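Probable glutathione S-transferase (Pseudomonas aeruginosa, PDB 6JWK) probably isomerises maleylpyruvate, as a zeta-class member of the glutathione S-transferase superfamily whose relatives use glutathione to isomerise maleylacetoacetate. Local coordinates at residues E137-A142 against P185-L190; C102-L107 against V168-N173. One frame throughout, in Å; residues are numbered along the deposited sequence.

How the contacts relate
Both contacts lie in the all-helical C-terminal domain of the glutathione transferase fold, their centres about 12 Å apart. Along the chain the segments alternate: 102-107 comes first, then 137-142 on helix 124-149, 168-173 on helix 162-176, and 185-190 on helix 185-195. Contact 1 ties together the two helices that flank 162-176 in sequence, while contact 2 sets 162-176 against the break between helices 87-103 and 105-108. They meet directly: Leu139 packs on both Ile104 and Leu171, so one apolar interior serves both. Contact 2 is the more central, its centre about 7 Å from the centre of the chain, and reaches the sulfate beside the N-terminal domain.

Contact 1 of 2, residues E137-A142 against P185-L190; sequences EGLAAA and PALLEL
Leu187 of helix 185-195 reaches across to Leu139 and Ala142, one helical turn apart on helix 124-149, in a small apolar helix-helix contact of the glutathione transferase C-terminal domain. Leu187 has by far the largest share of the buried surface, and its two methyls divide the work. CD1 settles over the turn beginning at Leu139, against the CD2 methyl of that residue at 3.9 Å and the CB of Ala142 at 4.1 Å. CD2 lies farther along the helix, by the backbone of Ala142. The CG of Leu187 stands beside its own backbone N and anti to the carbonyl carbon (chi1 -65°), which carries the branched end out to helix 124-149. Backbones stay well apart: the closest CA atoms, of Ala142 and Leu187, are 7.8 Å from each other, a gap bridged chiefly by one leucine. Just beyond the segment, the carboxylate of Glu143 accepts hydrogen bonds from the backbone N-H groups of Ala186 and Leu187 in the first turn of helix 185-195. Leu171 and Leu167 of helix 162-176 extend the same apolar interior. On the backbone side, Leu187 CD1 sits 3.8 Å from Leu139 O.

Contact 2 of 2, residues C102-L107 against V168-N173; sequences CDIHPL and VPQLAN. With SO4 (sulfate ion), chain I.
This is a buried, mixed packing contact in the C-terminal domain of the glutathione transferase fold, where Ile104 and His105, at the break between helices 87-103 and 105-108, face Gln170 and Asn173 of helix 162-176. Gln170 has the largest buried share of the four. Its chain runs out from the helix with CG anti to the backbone N (chi1 179°) and then bends at chi2, bringing the amide up to Ile104. The CG2 methyl of Ile104 touches Gln170 NE2 at 3.3 Å, and the same nitrogen rests at the edge of the His105 ring, 3.6 Å from the His105 CB. These are packing contacts, and Gln170 OE1 is buried without a polar partner in the model.

One turn further along helix 162-176, the amide of Asn173 and the His105 ring have planes 15° apart, but Asn173 ND2 approaches the ring obliquely, 4.0 Å from His105 CE1. ND2 donates to the hydroxyl of Ser10, and OD1 accepts from Arg176. Helix 10-22 of the N-terminal domain, whose Ser10 and Arg14 also touch His105, borders this end of the contact. Ser10 N also binds the sulfate, probably from the crystallisation liquor, where the two domains face each other, consistent with the glutathione-site region of zeta-class relatives. Asp103 OD2 is hydrogen-bonded to NE2 of Gln65 of the second subunit, at the dimer interface. His105 NE2 donates to sulfate O1 at 3.2 Å, with an N-H...O angle of 144°.

Contact 1 of 2, residues E137-A142 against P185-L190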
loop_
_atom_site.group_PDB
_atom_site.type_symbol
_atom_site.label_atom_id
_atom_site.label_comp_id
_atom_site.label_asym_id
_atom_site.label_seq_id
_atom_site.Cartn_x
_atom_site.Cartn_y
_atom_site.Cartn_z
ATOM N N GLU B 137 16.133 5.557 -2.180
ATOM C CA GLU B 137 15.401 6.117 -1.023
ATOM C C GLU B 137 14.686 4.984 -0.278
ATOM O O GLU B 137 14.807 4.930 0.955
ATOM C CB GLU B 137 14.330 7.122 -1.470
ATOM C CG GLU B 137 14.872 8.281 -2.268
ATOM C CD GLU B 137 15.438 9.379 -1.408
ATOM O OE1 GLU B 137 14.691 9.881 -0.567
ATOM O OE2 GLU B 137 16.627 9.669 -1.548
ATOM N N GLY B 138 13.935 4.145 -0.997
ATOM C CA GLY B 138 13.104 3.099 -0.362
ATOM C C GLY B 138 13.943 1.967 0.239
ATOM O O GLY B 138 13.646 1.531 1.343
ATOM N N LEU B 139 14.919 1.456 -0.495
ATOM C CA LEU B 139 15.688 0.270 -0.026
ATOM C C LEU B 139 16.623 0.669 1.122
ATOM O O LEU B 139 16.843 -0.171 1.988
ATOM C CB LEU B 139 16.449 -0.371 -1.190
ATOM C CG LEU B 139 15.604 -1.053 -2.254
ATOM C CD1 LEU B 139 16.482 -1.883 -3.160
ATOM C CD2 LEU B 139 14.491 -1.892 -1.673
ATOM N N ALA B 140 17.112 1.918 1.195
ATOM C CA ALA B 140 17.909 2.334 2.365
ATOM C C ALA B 140 17.052 2.222 3.630
ATOM O O ALA B 140 17.555 1.768 4.675
ATOM C CB ALA B 140 18.423 3.746 2.180
ATOM N N ALA B 141 15.785 2.623 3.540
ATOM C CA ALA B 141 14.861 2.576 4.696
ATOM C C ALA B 141 14.527 1.108 4.977
ATOM O O ALA B 141 14.488 0.748 6.145
ATOM C CB ALA B 141 13.613 3.428 4.427
ATOM N N ALA B 142 14.367 0.281 3.939
ATOM C CA ALA B 142 13.991 -1.157 4.064
ATOM C C ALA B 142 15.124 -1.916 4.774
ATOM O O ALA B 142 14.853 -2.687 5.660
ATOM C CB ALA B 142 13.713 -1.753 2.696
ATOM N N PRO B 185 23.237 -4.970 2.044
ATOM C CA PRO B 185 23.701 -6.351 2.238
ATOM C C PRO B 185 22.688 -7.231 2.988
ATOM O O PRO B 185 22.514 -8.396 2.628
ATOM C CB PRO B 185 25.062 -6.199 2.965
ATOM C CG PRO B 185 24.918 -4.855 3.693
ATOM C CD PRO B 185 24.104 -3.984 2.732
ATOM N N ALA B 186 21.969 -6.695 3.975
ATOM C CA ALA B 186 20.982 -7.518 4.701
ATOM C C ALA B 186 19.842 -7.854 3.710
ATOM O O ALA B 186 19.337 -9.008 3.744
ATOM C CB ALA B 186 20.497 -6.857 5.996
ATOM N N LEU B 187 19.422 -6.918 2.855
ATOM C CA LEU B 187 18.322 -7.230 1.889
ATOM C C LEU B 187 18.802 -8.334 0.928
ATOM O O LEU B 187 18.044 -9.320 0.708
ATOM C CB LEU B 187 17.880 -5.986 1.105
ATOM C CG LEU B 187 17.234 -4.825 1.874
ATOM C CD1 LEU B 187 16.734 -3.771 0.887
ATOM C CD2 LEU B 187 16.098 -5.277 2.797
ATOM N N LEU B 188 20.035 -8.222 0.422
ATOM C CA LEU B 188 20.613 -9.238 -0.486
ATOM C C LEU B 188 20.677 -10.602 0.228
ATOM O O LEU B 188 20.272 -11.613 -0.362
ATOM C CB LEU B 188 21.979 -8.803 -1.041
ATOM C CG LEU B 188 21.923 -7.574 -1.927
ATOM C CD1 LEU B 188 23.323 -7.112 -2.318
ATOM C CD2 LEU B 188 21.068 -7.838 -3.159
ATOM N N GLU B 189 21.062 -10.634 1.473
ATOM C CA GLU B 189 21.182 -11.908 2.194
ATOM C C GLU B 189 19.777 -12.513 2.355
ATOM O O GLU B 189 19.612 -13.748 2.176
ATOM C CB GLU B 189 21.891 -11.663 3.525
ATOM C CG GLU B 189 21.897 -12.871 4.430
ATOM C CD GLU B 189 22.445 -12.546 5.802
ATOM O OE1 GLU B 189 21.787 -11.759 6.556
ATOM O OE2 GLU B 189 23.544 -13.025 6.084
ATOM N N LEU B 190 18.777 -11.695 2.704
ATOM C CA LEU B 190 17.413 -12.240 2.903
ATOM C C LEU B 190 16.918 -12.767 1.562
ATOM O O LEU B 190 16.300 -13.824 1.514
ATOM C CB LEU B 190 16.521 -11.131 3.447
ATOM C CG LEU B 190 15.043 -11.452 3.618
ATOM C CD1 LEU B 190 14.863 -12.683 4.483
ATOM C CD2 LEU B 190 14.301 -10.231 4.185
#

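Contact 2 of 2, residues C102-L107 against V168-N173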
loop_
_atom_site.group_PDB
_atom_site.type_symbol
_atom_site.label_atom_id
_atom_site.label_comp_id
_atom_site.label_asym_id
_atom_site.label_seq_id
_atom_site.Cartn_x
_atom_site.Cartn_y
_atom_site.Cartn_z
ATOM N N CYS B 102 3.810 0.738 -1.188
ATOM C CA CYS B 102 3.282 2.133 -1.235
ATOM C C CYS B 102 4.357 3.132 -1.682
ATOM O O CYS B 102 3.999 4.044 -2.408
ATOM C CB CYS B 102 2.761 2.610 0.117
ATOM S SG CYS B 102 1.388 1.606 0.696
ATOM N N ASP B 103 5.616 2.969 -1.264
ATOM C CA ASP B 103 6.649 4.038 -1.377
ATOM C C ASP B 103 7.687 3.708 -2.435
ATOM O O ASP B 103 8.485 4.613 -2.737
ATOM C CB ASP B 103 7.322 4.325 -0.038
ATOM C CG ASP B 103 6.344 4.897 0.994
ATOM O OD1 ASP B 103 5.203 5.240 0.587
ATOM O OD2 ASP B 103 6.696 4.938 2.184
ATOM N N ILE B 104 7.738 2.477 -2.954
ATOM C CA ILE B 104 8.721 2.153 -4.040
ATOM C C ILE B 104 7.993 1.727 -5.312
ATOM O O ILE B 104 8.059 2.484 -6.335
ATOM C CB ILE B 104 9.732 1.070 -3.620
ATOM C CG1 ILE B 104 10.389 1.375 -2.281
ATOM C CG2 ILE B 104 10.736 0.890 -4.734
ATOM C CD1 ILE B 104 11.333 0.287 -1.805
ATOM N N HIS B 105 7.355 0.551 -5.280
ATOM C CA HIS B 105 6.832 -0.134 -6.482
ATOM C C HIS B 105 5.876 0.765 -7.267
ATOM O O HIS B 105 5.981 0.818 -8.490
ATOM C CB HIS B 105 6.165 -1.457 -6.135
ATOM C CG HIS B 105 5.720 -2.151 -7.366
ATOM N ND1 HIS B 105 6.622 -2.543 -8.330
ATOM C CD2 HIS B 105 4.483 -2.414 -7.839
ATOM C CE1 HIS B 105 5.948 -3.051 -9.344
ATOM N NE2 HIS B 105 4.638 -2.971 -9.058
ATOM N N PRO B 106 4.917 1.498 -6.649
ATOM C CA PRO B 106 3.955 2.265 -7.458
ATOM C C PRO B 106 4.588 3.320 -8.390
ATOM O O PRO B 106 4.009 3.605 -9.432
ATOM C CB PRO B 106 3.086 2.969 -6.429
ATOM C CG PRO B 106 3.177 2.068 -5.210
ATOM C CD PRO B 106 4.645 1.613 -5.214
ATOM N N LEU B 107 5.741 3.853 -8.022
ATOM C CA LEU B 107 6.466 4.852 -8.852
ATOM C C LEU B 107 7.222 4.161 -9.988
ATOM O O LEU B 107 7.508 4.842 -10.962
ATOM C CB LEU B 107 7.405 5.658 -7.964
ATOM C CG LEU B 107 6.716 6.312 -6.775
ATOM C CD1 LEU B 107 7.694 7.126 -5.956
ATOM C CD2 LEU B 107 5.602 7.187 -7.278
ATOM N N VAL B 168 11.243 -9.676 -2.510
ATOM C CA VAL B 168 11.921 -10.477 -3.557
ATOM C C VAL B 168 11.548 -9.905 -4.917
ATOM O O VAL B 168 12.422 -9.706 -5.737
ATOM C CB VAL B 168 11.620 -11.980 -3.400
ATOM C CG1 VAL B 168 11.853 -12.773 -4.671
ATOM C CG2 VAL B 168 12.446 -12.512 -2.235
ATOM N N PRO B 169 10.265 -9.602 -5.215
ATOM C CA PRO B 169 9.971 -9.004 -6.506
ATOM C C PRO B 169 10.615 -7.620 -6.699
ATOM O O PRO B 169 11.143 -7.305 -7.794
ATOM C CB PRO B 169 8.428 -9.000 -6.512
ATOM C CG PRO B 169 8.043 -10.140 -5.603
ATOM C CD PRO B 169 9.048 -9.983 -4.454
ATOM N N GLN B 170 10.650 -6.817 -5.650
ATOM C CA GLN B 170 11.219 -5.457 -5.715
ATOM C C GLN B 170 12.749 -5.529 -5.989
ATOM O O GLN B 170 13.272 -4.697 -6.785
ATOM C CB GLN B 170 10.921 -4.716 -4.410
ATOM C CG GLN B 170 11.490 -3.300 -4.376
ATOM C CD GLN B 170 10.850 -2.524 -5.487
ATOM O OE1 GLN B 170 11.463 -2.302 -6.539
ATOM N NE2 GLN B 170 9.595 -2.156 -5.277
ATOM N N LEU B 171 13.477 -6.440 -5.341
ATOM C CA LEU B 171 14.953 -6.579 -5.603
ATOM C C LEU B 171 15.196 -7.095 -7.026
ATOM O O LEU B 171 16.063 -6.537 -7.724
ATOM C CB LEU B 171 15.584 -7.484 -4.535
ATOM C CG LEU B 171 15.632 -6.888 -3.141
ATOM C CD1 LEU B 171 15.977 -7.967 -2.122
ATOM C CD2 LEU B 171 16.634 -5.743 -3.105
ATOM N N ALA B 172 14.415 -8.057 -7.517
ATOM C CA ALA B 172 14.600 -8.574 -8.900
ATOM C C ALA B 172 14.448 -7.395 -9.875
ATOM O O ALA B 172 15.290 -7.218 -10.732
ATOM C CB ALA B 172 13.632 -9.680 -9.200
ATOM N N ASN B 173 13.459 -6.549 -9.640
ATOM C CA ASN B 173 13.129 -5.384 -10.494
ATOM C C ASN B 173 14.281 -4.390 -10.447
ATOM O O ASN B 173 14.683 -3.901 -11.543
ATOM C CB ASN B 173 11.874 -4.654 -10.038
ATOM C CG ASN B 173 10.604 -5.202 -10.616
ATOM O OD1 ASN B 173 10.646 -5.986 -11.565
ATOM N ND2 ASN B 173 9.483 -4.766 -10.040
HETATM S S SO4 I . 4.005 -4.421 -12.464
HETATM O O1 SO4 I . 3.304 -4.865 -11.295
HETATM O O2 SO4 I . 3.942 -3.003 -12.602
HETATM O O3 SO4 I . 5.414 -4.761 -12.415
HETATM O O4 SO4 I . 3.382 -5.037 -13.599
#